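Local coordinates for Slr0280 protein (PDB 5H3K), which is of unknown function but contains a phosphodiester glycosidase domain of the NAGPA family, and so probably cleaves sugar phosphodiesters, at residues A66-W70 with A139-L144; E170-P174 with P256-V260; G500-L504 with A515-F520. All coordinates share one frame; numbering follows the deposited sequence.

Contact 1 (A66-W70 with A139-L144); sequences AWGQW and AQGNTL
The tight β-hairpin of strands 138-140 and 143-145, joined by a type II' turn from Q140 to T143, receives the indole of W67 from strand 61-72. With chi1 at 63°, CG of W67 stands between the backbone N and the carbonyl carbon, which swings the ring across to the turn. There W67 NE1 donates to N142 O at 3.0 Å; the oxygen lies near the indole plane, yet the donor stands well above the carbonyl plane. L144 CB makes a CH-pi contact over one indole face, 3.6 Å from the centroid of the five-membered ring of W67 and nearly on its normal. On the six-membered ring, W67 CH2 meets A139 CB at 3.4 Å, while G141 O borders the ring edge. A leucine in place of W67 would probably leave N142 O without this donor and open a gap against L144 and A139. The Q69 amide packs beside A139 CB and L144 CD1, its NE2 bonded to T78 OG1 and L137 O. Around the contact, strand 55-58 runs parallel to 143-145 and puts I56 against W67, L80 of strand 75-81 touches both W67 and L144, and Q51 of strand 51-53 reaches W67 and A139.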
ATOM      1  N   ALA A  66     -15.482  -6.068   3.515  1.00  9.16           N
ATOM      2  CA  ALA A  66     -16.517  -5.667   2.568  1.00 12.40           C
ATOM      3  C   ALA A  66     -17.506  -6.813   2.357  1.00 10.29           C
ATOM      4  O   ALA A  66     -17.108  -7.974   2.216  1.00 10.85           O
ATOM      5  CB  ALA A  66     -15.892  -5.249   1.238  1.00 13.64           C
ATOM      6  N   TRP A  67     -18.794  -6.491   2.335  1.00  9.93           N
ATOM      7  CA  TRP A  67     -19.812  -7.491   2.036  1.00 13.01           C
ATOM      8  C   TRP A  67     -20.902  -6.891   1.162  1.00 14.83           C
ATOM      9  O   TRP A  67     -21.087  -5.666   1.112  1.00 12.94           O
ATOM     10  CB  TRP A  67     -20.418  -8.067   3.325  1.00  9.29           C
ATOM     11  CG  TRP A  67     -21.115  -7.036   4.124  1.00 13.97           C
ATOM     12  CD1 TRP A  67     -20.570  -6.240   5.085  1.00 10.69           C
ATOM     13  CD2 TRP A  67     -22.498  -6.667   4.028  1.00 13.90           C
ATOM     14  NE1 TRP A  67     -21.528  -5.395   5.591  1.00 15.61           N
ATOM     15  CE2 TRP A  67     -22.720  -5.639   4.962  1.00 15.62           C
ATOM     16  CE3 TRP A  67     -23.568  -7.110   3.244  1.00 13.60           C
ATOM     17  CZ2 TRP A  67     -23.972  -5.040   5.132  1.00 18.30           C
ATOM     18  CZ3 TRP A  67     -24.811  -6.517   3.418  1.00 15.75           C
ATOM     19  CH2 TRP A  67     -24.998  -5.489   4.349  1.00 14.60           C
ATOM     20  N   GLY A  68     -21.603  -7.764   0.452  1.00 12.32           N
ATOM     21  CA  GLY A  68     -22.756  -7.359  -0.330  1.00 15.28           C
ATOM     22  C   GLY A  68     -23.738  -8.510  -0.445  1.00 15.15           C
ATOM     23  O   GLY A  68     -23.346  -9.679  -0.398  1.00 15.60           O
ATOM     24  N   GLN A  69     -25.019  -8.178  -0.577  1.00 15.88           N
ATOM     25  CA  GLN A  69     -26.054  -9.182  -0.764  1.00 20.41           C
ATOM     26  C   GLN A  69     -26.841  -8.872  -2.022  1.00 18.21           C
ATOM     27  O   GLN A  69     -27.110  -7.706  -2.323  1.00 17.87           O
ATOM     28  CB  GLN A  69     -26.983  -9.251   0.457  1.00 15.87           C
ATOM     29  CG  GLN A  69     -26.376  -9.972   1.644  1.00 17.33           C
ATOM     30  CD  GLN A  69     -27.296 -10.006   2.854  1.00 20.78           C
ATOM     31  OE1 GLN A  69     -28.081  -9.082   3.083  1.00 25.89           O
ATOM     32  NE2 GLN A  69     -27.204 -11.078   3.635  1.00 20.64           N
ATOM     33  N   TRP A  70     -27.193  -9.919  -2.762  1.00 19.97           N
ATOM     34  CA  TRP A  70     -27.933  -9.747  -4.004  1.00 24.24           C
ATOM     35  C   TRP A  70     -28.912 -10.891  -4.243  1.00 25.72           C
ATOM     36  O   TRP A  70     -28.909 -11.890  -3.520  1.00 23.34           O
ATOM     37  CB  TRP A  70     -26.975  -9.615  -5.194  1.00 20.78           C
ATOM     38  CG  TRP A  70     -26.165 -10.847  -5.465  1.00 21.37           C
ATOM     39  CD1 TRP A  70     -26.460 -11.846  -6.345  1.00 21.24           C
ATOM     40  CD2 TRP A  70     -24.921 -11.206  -4.851  1.00 18.30           C
ATOM     41  NE1 TRP A  70     -25.473 -12.804  -6.324  1.00 21.82           N
ATOM     42  CE2 TRP A  70     -24.521 -12.440  -5.407  1.00 22.23           C
ATOM     43  CE3 TRP A  70     -24.114 -10.614  -3.874  1.00 21.04           C
ATOM     44  CZ2 TRP A  70     -23.340 -13.086  -5.028  1.00 19.68           C
ATOM     45  CZ3 TRP A  70     -22.939 -11.258  -3.499  1.00 17.91           C
ATOM     46  CH2 TRP A  70     -22.566 -12.479  -4.074  1.00 19.20           C
ATOM     47  N   ALA A 139     -28.110  -8.768   7.703  1.00 27.84           N
ATOM     48  CA  ALA A 139     -27.419  -7.491   7.730  1.00 26.11           C
ATOM     49  C   ALA A 139     -28.141  -6.515   8.635  1.00 31.01           C
ATOM     50  O   ALA A 139     -29.367  -6.537   8.736  1.00 32.27           O
ATOM     51  CB  ALA A 139     -27.325  -6.926   6.338  1.00 27.10           C
ATOM     52  N   GLN A 140     -27.372  -5.647   9.273  1.00 25.51           N
ATOM     53  CA  GLN A 140     -27.915  -4.630  10.152  1.00 29.90           C
ATOM     54  C   GLN A 140     -27.280  -3.312   9.743  1.00 33.36           C
ATOM     55  O   GLN A 140     -26.332  -2.834  10.376  1.00 30.90           O
ATOM     56  CB  GLN A 140     -27.570  -4.972  11.597  1.00 33.84           C
ATOM     57  CG  GLN A 140     -28.264  -4.128  12.638  1.00 40.80           C
ATOM     58  CD  GLN A 140     -28.409  -4.873  13.950  1.00 49.20           C
ATOM     59  OE1 GLN A 140     -28.443  -6.105  13.970  1.00 45.19           O
ATOM     60  NE2 GLN A 140     -28.491  -4.131  15.055  1.00 44.22           N
ATOM     61  N   GLY A 141     -27.784  -2.740   8.654  1.00 33.98           N
ATOM     62  CA  GLY A 141     -27.214  -1.525   8.103  1.00 33.15           C
ATOM     63  C   GLY A 141     -25.893  -1.805   7.412  1.00 27.18           C
ATOM     64  O   GLY A 141     -25.835  -2.576   6.452  1.00 28.69           O
ATOM     65  N   ASN A 142     -24.829  -1.188   7.919  1.00 23.45           N
ATOM     66  CA  ASN A 142     -23.510  -1.312   7.322  1.00 22.99           C
ATOM     67  C   ASN A 142     -22.777  -2.583   7.780  1.00 25.78           C
ATOM     68  O   ASN A 142     -21.717  -2.933   7.246  1.00 20.25           O
ATOM     69  CB  ASN A 142     -22.695  -0.057   7.640  1.00 26.52           C
ATOM     70  CG  ASN A 142     -21.308  -0.094   7.047  1.00 31.06           C
ATOM     71  OD1 ASN A 142     -21.141  -0.064   5.829  1.00 35.21           O
ATOM     72  ND2 ASN A 142     -20.294  -0.148   7.910  1.00 32.07           N
ATOM     73  N   THR A 143     -23.365  -3.286   8.748  1.00 20.71           N
ATOM     74  CA  THR A 143     -22.702  -4.426   9.377  1.00 20.16           C
ATOM     75  C   THR A 143     -23.416  -5.764   9.141  1.00 21.56           C
ATOM     76  O   THR A 143     -24.579  -5.932   9.512  1.00 23.03           O
ATOM     77  CB  THR A 143     -22.558  -4.209  10.891  1.00 20.73           C
ATOM     78  OG1 THR A 143     -21.849  -2.988  11.131  1.00 24.20           O
ATOM     79  CG2 THR A 143     -21.792  -5.369  11.519  1.00 17.65           C
ATOM     80  N   LEU A 144     -22.720  -6.713   8.522  1.00 14.90           N
ATOM     81  CA  LEU A 144     -23.266  -8.054   8.336  1.00 13.79           C
ATOM     82  C   LEU A 144     -22.968  -8.879   9.579  1.00 15.97           C
ATOM     83  O   LEU A 144     -21.806  -9.033   9.964  1.00 15.23           O
ATOM     84  CB  LEU A 144     -22.646  -8.725   7.110  1.00 13.64           C
ATOM     85  CG  LEU A 144     -23.012 -10.186   6.798  1.00 15.10           C
ATOM     86  CD1 LEU A 144     -24.477 -10.327   6.392  1.00 18.73           C
ATOM     87  CD2 LEU A 144     -22.119 -10.721   5.691  1.00 14.70           C
TER

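Contact 2 (E170-P174 with P256-V260); sequences ELSQP and PFRLV
F257 fills the tight part of this contact, its ring set against the loop that follows strand 164-171. CG of F257 lies anti to the carbonyl carbon (chi1 -66°), and this directs the ring toward S172, Q173 and P174. P174 CD sits over one face, 3.8 Å from the F257 ring centroid, in a CH-pi contact, and P174 CG also reaches the ring through CE2 and CZ. S172 O approaches the ring edge at F257 CD1, 3.5 Å away; Q173 CA comes close to the same atom obliquely. The backbone is joined by one nearly straight bond, L171 N to F257 O at 2.9 Å and 176°, although the donor is well above the carbonyl plane. L171 and L259 continue the buried side, with L171 CD1 4.3 Å from L259 CB, and F107 covers both L171 and P174.

The other side is looser. E170 and R258 form an antiparallel non-hydrogen-bonded pair and send their side chains to the same sheet face, but their charged ends do not meet. R258 NE turns back to P256 O at 2.9 Å, the acceptor lying in the guanidinium plane, and NH2 binds T254 O. The extended chain of E170 instead crosses the P256 ring at about a right angle, CD lying 3.8 Å from P256 CG. Beyond the L171 N bond the strands part, and a water enters: F257 N donates to it, and it gives a weak bond to L171 O. P256, preceded by a cis peptide, stands at this parting. The arrangement is that of a fraying end of a four-stranded antiparallel sheet, where the hairpins 153-161/164-171 and 247-253/258-264 meet through their inner strands.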
ATOM      1  N   GLU A 170      -8.549 -29.118  18.802  1.00 11.91           N
ATOM      2  CA  GLU A 170      -9.716 -29.896  18.381  1.00 12.23           C
ATOM      3  C   GLU A 170     -10.992 -29.129  18.713  1.00 14.26           C
ATOM      4  O   GLU A 170     -11.152 -28.619  19.828  1.00 13.71           O
ATOM      5  CB  GLU A 170      -9.747 -31.292  19.024  1.00 13.77           C
ATOM      6  CG  GLU A 170     -11.012 -32.082  18.629  1.00 18.06           C
ATOM      7  CD  GLU A 170     -11.002 -33.532  19.092  1.00 25.93           C
ATOM      8  OE1 GLU A 170      -9.901 -34.085  19.313  1.00 27.80           O
ATOM      9  OE2 GLU A 170     -12.100 -34.123  19.221  1.00 25.18           O
ATOM     10  N   LEU A 171     -11.889 -29.022  17.735  1.00 12.30           N
ATOM     11  CA  LEU A 171     -13.087 -28.205  17.880  1.00  9.51           C
ATOM     12  C   LEU A 171     -14.350 -29.042  17.715  1.00 11.32           C
ATOM     13  O   LEU A 171     -14.339 -30.046  17.008  1.00 11.15           O
ATOM     14  CB  LEU A 171     -13.094 -27.117  16.812  1.00 13.16           C
ATOM     15  CG  LEU A 171     -11.850 -26.232  16.751  1.00 13.89           C
ATOM     16  CD1 LEU A 171     -11.923 -25.313  15.533  1.00 12.44           C
ATOM     17  CD2 LEU A 171     -11.748 -25.432  18.042  1.00 12.39           C
ATOM     18  N   SER A 172     -15.449 -28.606  18.329  1.00  9.79           N
ATOM     19  CA  SER A 172     -16.727 -29.305  18.184  1.00 14.56           C
ATOM     20  C   SER A 172     -17.433 -28.961  16.872  1.00 17.51           C
ATOM     21  O   SER A 172     -18.222 -29.758  16.349  1.00 13.98           O
ATOM     22  CB  SER A 172     -17.647 -28.980  19.353  1.00 13.93           C
ATOM     23  OG  SER A 172     -17.995 -27.613  19.342  1.00 11.71           O
ATOM     24  N   GLN A 173     -17.161 -27.763  16.354  1.00 13.14           N
ATOM     25  CA  GLN A 173     -17.777 -27.267  15.125  1.00 16.61           C
ATOM     26  C   GLN A 173     -16.755 -26.377  14.427  1.00 15.79           C
ATOM     27  O   GLN A 173     -15.782 -25.934  15.058  1.00 11.83           O
ATOM     28  CB  GLN A 173     -19.030 -26.435  15.435  1.00 12.11           C
ATOM     29  CG  GLN A 173     -20.149 -27.179  16.168  1.00 14.14           C
ATOM     30  CD  GLN A 173     -20.803 -28.241  15.300  1.00 16.46           C
ATOM     31  OE1 GLN A 173     -20.801 -28.134  14.071  1.00 17.05           O
ATOM     32  NE2 GLN A 173     -21.373 -29.265  15.933  1.00 15.70           N
ATOM     33  N   PRO A 174     -16.965 -26.110  13.130  1.00 15.89           N
ATOM     34  CA  PRO A 174     -16.122 -25.121  12.448  1.00 13.46           C
ATOM     35  C   PRO A 174     -16.189 -23.787  13.178  1.00 12.84           C
ATOM     36  O   PRO A 174     -17.200 -23.484  13.828  1.00 13.07           O
ATOM     37  CB  PRO A 174     -16.781 -24.993  11.074  1.00 11.22           C
ATOM     38  CG  PRO A 174     -17.409 -26.336  10.842  1.00 16.74           C
ATOM     39  CD  PRO A 174     -17.935 -26.741  12.214  1.00 15.64           C
ATOM     40  N   PRO A 256     -11.419 -35.309  13.309  1.00 16.53           N
ATOM     41  CA  PRO A 256     -12.360 -34.314  13.819  1.00 13.35           C
ATOM     42  C   PRO A 256     -11.978 -32.904  13.370  1.00 16.37           C
ATOM     43  O   PRO A 256     -10.852 -32.688  12.897  1.00 14.97           O
ATOM     44  CB  PRO A 256     -12.176 -34.440  15.330  1.00 15.56           C
ATOM     45  CG  PRO A 256     -10.701 -34.706  15.469  1.00 17.88           C
ATOM     46  CD  PRO A 256     -10.298 -35.518  14.243  1.00 16.67           C
ATOM     47  N   PHE A 257     -12.911 -31.965  13.502  1.00 12.46           N
ATOM     48  CA  PHE A 257     -12.619 -30.559  13.221  1.00 14.48           C
ATOM     49  C   PHE A 257     -11.393 -30.132  14.037  1.00 15.37           C
ATOM     50  O   PHE A 257     -11.334 -30.376  15.249  1.00 11.81           O
ATOM     51  CB  PHE A 257     -13.797 -29.682  13.631  1.00 11.57           C
ATOM     52  CG  PHE A 257     -15.047 -29.897  12.816  1.00 15.00           C
ATOM     53  CD1 PHE A 257     -16.253 -30.171  13.443  1.00 14.30           C
ATOM     54  CD2 PHE A 257     -15.024 -29.786  11.432  1.00 14.51           C
ATOM     55  CE1 PHE A 257     -17.413 -30.355  12.711  1.00 17.90           C
ATOM     56  CE2 PHE A 257     -16.190 -29.965  10.687  1.00 15.96           C
ATOM     57  CZ  PHE A 257     -17.383 -30.254  11.327  1.00 15.44           C
ATOM     58  N   ARG A 258     -10.422 -29.499  13.378  1.00 13.24           N
ATOM     59  CA  ARG A 258      -9.200 -29.071  14.043  1.00 10.79           C
ATOM     60  C   ARG A 258      -8.685 -27.763  13.449  1.00 13.01           C
ATOM     61  O   ARG A 258      -8.697 -27.578  12.230  1.00 13.23           O
ATOM     62  CB  ARG A 258      -8.111 -30.139  13.883  1.00 13.58           C
ATOM     63  CG  ARG A 258      -8.242 -31.362  14.794  1.00 15.19           C
ATOM     64  CD  ARG A 258      -7.368 -32.504  14.303  1.00 16.96           C
ATOM     65  NE  ARG A 258      -7.975 -33.192  13.163  1.00 18.56           N
ATOM     66  CZ  ARG A 258      -7.359 -34.105  12.421  1.00 19.13           C
ATOM     67  NH1 ARG A 258      -6.104 -34.438  12.686  1.00 20.13           N
ATOM     68  NH2 ARG A 258      -7.999 -34.672  11.405  1.00 20.73           N
ATOM     69  N   LEU A 259      -8.237 -26.851  14.307  1.00 12.82           N
ATOM     70  CA  LEU A 259      -7.461 -25.718  13.830  1.00 12.04           C
ATOM     71  C   LEU A 259      -6.004 -26.079  14.071  1.00 11.65           C
ATOM     72  O   LEU A 259      -5.604 -26.372  15.200  1.00 11.72           O
ATOM     73  CB  LEU A 259      -7.828 -24.422  14.565  1.00 11.83           C
ATOM     74  CG  LEU A 259      -7.240 -23.142  13.951  1.00 12.59           C
ATOM     75  CD1 LEU A 259      -7.885 -22.843  12.603  1.00 11.41           C
ATOM     76  CD2 LEU A 259      -7.371 -21.944  14.882  1.00 11.36           C
ATOM     77  N   VAL A 260      -5.212 -26.089  13.003  1.00  9.47           N
ATOM     78  CA  VAL A 260      -3.814 -26.468  13.100  1.00 10.73           C
ATOM     79  C   VAL A 260      -2.939 -25.220  13.028  1.00 12.69           C
ATOM     80  O   VAL A 260      -2.996 -24.470  12.050  1.00 14.38           O
ATOM     81  CB  VAL A 260      -3.436 -27.423  11.960  1.00 13.82           C
ATOM     82  CG1 VAL A 260      -1.989 -27.851  12.087  1.00 15.98           C
ATOM     83  CG2 VAL A 260      -4.343 -28.633  11.980  1.00 12.77           C
TER
HETATM   84  O   HOH W   1     -15.101 -32.878  15.214  1.00 28.32           O

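Contact 3 (G500-L504 with A515-F520); sequences GAGPL and ATGEGF
E518 and L504 make the central polar link: L504 N donates to E518 OE2 at 2.9 Å, on the syn side of the carboxylate and 19° out of its plane. The same carboxylate lies against P503, with OE1 3.2 Å from P503 CA and OE2 close to P503 CB. Beside it the F520 ring presents one face to P503 CD, which stands 3.8 Å above the F520 ring plane and offset toward the rim, a CH-pi contact. F520 CZ also comes within 3.5 Å of G502 O. G502 has backbone angles that call for glycine, and a side chain there would run into E518 OE1 and press on F520 CE1, so carboxylate and ring can both lie close to the chain just before the cis peptide that leads into P503.

The next shell fixes these groups. E518 OE1 accepts from G369 N, and OE2 forms a salt bridge with R383 NE, so both oxygens of this buried carboxylate are held; a water also lies 2.7 Å from E518 OE2 and bridges to L504 O. F520 stacks on F524 and meets R368 in a cation-pi contact, while N575 ND2 binds G502 O.

The E518 side chain starts from a compact turn. With CG beside its backbone N (chi1 -66°) and the chain extended beyond, it reaches straight to the strand entry at L504. F520 N bonds A515 O at 3.0 Å and G519 N bonds T516 O, around G519 with positive phi: the bonding pattern of a Schellman motif. Within the phosphodiester glycosidase region, this turn is thereby fastened to the loop between strands 497-500 and 504-507.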
ATOM      1  N   GLY A 500       7.778   9.576  -7.801  1.00  3.60           N
ATOM      2  CA  GLY A 500       9.193   9.460  -7.506  1.00  3.44           C
ATOM      3  C   GLY A 500       9.449   8.679  -6.215  1.00  5.02           C
ATOM      4  O   GLY A 500       8.624   8.659  -5.286  1.00  5.42           O
ATOM      5  N   ALA A 501      10.589   8.003  -6.165  1.00  4.05           N
ATOM      6  CA  ALA A 501      11.053   7.377  -4.938  1.00  4.25           C
ATOM      7  C   ALA A 501      12.529   7.155  -5.063  1.00  5.36           C
ATOM      8  O   ALA A 501      13.317   8.106  -4.977  1.00  5.73           O
ATOM      9  CB  ALA A 501      10.310   6.066  -4.627  1.00  3.99           C
ATOM     10  N   GLY A 502      12.912   5.901  -5.275  1.00  4.08           N
ATOM     11  CA  GLY A 502      14.298   5.596  -5.555  1.00  3.59           C
ATOM     12  C   GLY A 502      14.960   4.684  -4.537  1.00  5.43           C
ATOM     13  O   GLY A 502      14.443   4.455  -3.441  1.00  4.28           O
ATOM     14  N   PRO A 503      16.132   4.145  -4.894  1.00  5.46           N
ATOM     15  CA  PRO A 503      16.774   4.410  -6.190  1.00  5.24           C
ATOM     16  C   PRO A 503      16.180   3.610  -7.334  1.00  4.58           C
ATOM     17  O   PRO A 503      15.469   2.617  -7.121  1.00  6.61           O
ATOM     18  CB  PRO A 503      18.247   4.036  -5.957  1.00  5.20           C
ATOM     19  CG  PRO A 503      18.254   3.184  -4.714  1.00  9.56           C
ATOM     20  CD  PRO A 503      17.025   3.493  -3.919  1.00  8.71           C
ATOM     21  N   LEU A 504      16.451   4.055  -8.552  1.00  4.48           N
ATOM     22  CA  LEU A 504      16.138   3.255  -9.727  1.00  6.09           C
ATOM     23  C   LEU A 504      17.017   2.001  -9.665  1.00  7.34           C
ATOM     24  O   LEU A 504      18.227   2.106  -9.458  1.00  8.23           O
ATOM     25  CB  LEU A 504      16.432   4.058 -10.993  1.00  6.33           C
ATOM     26  CG  LEU A 504      15.998   3.437 -12.314  1.00  8.17           C
ATOM     27  CD1 LEU A 504      14.481   3.318 -12.354  1.00  9.11           C
ATOM     28  CD2 LEU A 504      16.504   4.317 -13.462  1.00 11.54           C
ATOM     29  N   ALA A 515      22.963   4.399  -5.650  1.00 11.13           N
ATOM     30  CA  ALA A 515      22.297   5.083  -4.557  1.00  9.57           C
ATOM     31  C   ALA A 515      23.022   6.377  -4.201  1.00 12.08           C
ATOM     32  O   ALA A 515      22.396   7.352  -3.789  1.00  9.59           O
ATOM     33  CB  ALA A 515      22.182   4.176  -3.350  1.00  8.86           C
ATOM     34  N   THR A 516      24.343   6.398  -4.352  1.00  9.94           N
ATOM     35  CA  THR A 516      25.088   7.606  -3.992  1.00  9.80           C
ATOM     36  C   THR A 516      24.736   8.733  -4.958  1.00 11.27           C
ATOM     37  O   THR A 516      24.583   9.891  -4.556  1.00 10.35           O
ATOM     38  CB  THR A 516      26.614   7.355  -3.977  1.00  9.68           C
ATOM     39  OG1 THR A 516      26.938   6.534  -2.846  1.00 11.43           O
ATOM     40  CG2 THR A 516      27.393   8.680  -3.888  1.00 11.22           C
ATOM     41  N   GLY A 517      24.583   8.374  -6.229  1.00 10.26           N
ATOM     42  CA  GLY A 517      24.234   9.320  -7.275  1.00 11.55           C
ATOM     43  C   GLY A 517      22.878   9.957  -7.042  1.00 13.09           C
ATOM     44  O   GLY A 517      22.645  11.115  -7.409  1.00 11.53           O
ATOM     45  N   GLU A 518      21.979   9.199  -6.429  1.00  8.40           N
ATOM     46  CA  GLU A 518      20.642   9.701  -6.115  1.00  8.28           C
ATOM     47  C   GLU A 518      20.548  10.313  -4.714  1.00  8.17           C
ATOM     48  O   GLU A 518      19.453  10.563  -4.205  1.00  9.77           O
ATOM     49  CB  GLU A 518      19.605   8.584  -6.287  1.00  9.14           C
ATOM     50  CG  GLU A 518      19.448   8.110  -7.731  1.00  7.62           C
ATOM     51  CD  GLU A 518      18.250   7.200  -7.923  1.00  6.69           C
ATOM     52  OE1 GLU A 518      17.228   7.401  -7.218  1.00  6.09           O
ATOM     53  OE2 GLU A 518      18.315   6.296  -8.789  1.00  7.27           O
ATOM     54  N   GLY A 519      21.698  10.528  -4.075  1.00  9.50           N
ATOM     55  CA  GLY A 519      21.739  11.233  -2.800  1.00  9.61           C
ATOM     56  C   GLY A 519      21.307  10.465  -1.560  1.00 11.58           C
ATOM     57  O   GLY A 519      20.948  11.068  -0.545  1.00 14.95           O
ATOM     58  N   PHE A 520      21.332   9.140  -1.622  1.00  8.09           N
ATOM     59  CA  PHE A 520      20.986   8.338  -0.454  1.00  9.21           C
ATOM     60  C   PHE A 520      22.205   8.150   0.437  1.00 12.70           C
ATOM     61  O   PHE A 520      23.317   7.962  -0.068  1.00 11.12           O
ATOM     62  CB  PHE A 520      20.440   6.991  -0.911  1.00  9.45           C
ATOM     63  CG  PHE A 520      19.045   7.074  -1.490  1.00  7.94           C
ATOM     64  CD1 PHE A 520      18.842   7.164  -2.862  1.00  8.06           C
ATOM     65  CD2 PHE A 520      17.941   7.069  -0.651  1.00  9.02           C
ATOM     66  CE1 PHE A 520      17.542   7.248  -3.394  1.00  6.41           C
ATOM     67  CE2 PHE A 520      16.652   7.143  -1.171  1.00 10.31           C
ATOM     68  CZ  PHE A 520      16.456   7.231  -2.539  1.00  6.58           C
TER
HETATM   69  O   HOH W   2      19.926   4.109  -9.060  1.00  8.43           O

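Contact 3 is fully buried, whereas contacts 1 and 2 are partly exposed and lie farther from the centre of the chain. The three hold different elements: a tryptophan on a strand meeting a hairpin turn, the ends of two paired strands, and two loops. Only contact 2 joins direct neighbours in one sheet by a backbone hydrogen bond. Contact 1 uses an indole N-H instead, and contact 3 a carboxylate with an arginine behind it. Each sets a CH-pi contact over an aromatic face, from leucine in contact 1 and from proline in the others. Contacts 1 and 2 have centres 28 Å apart; contact 3 lies across the chain's centre from both.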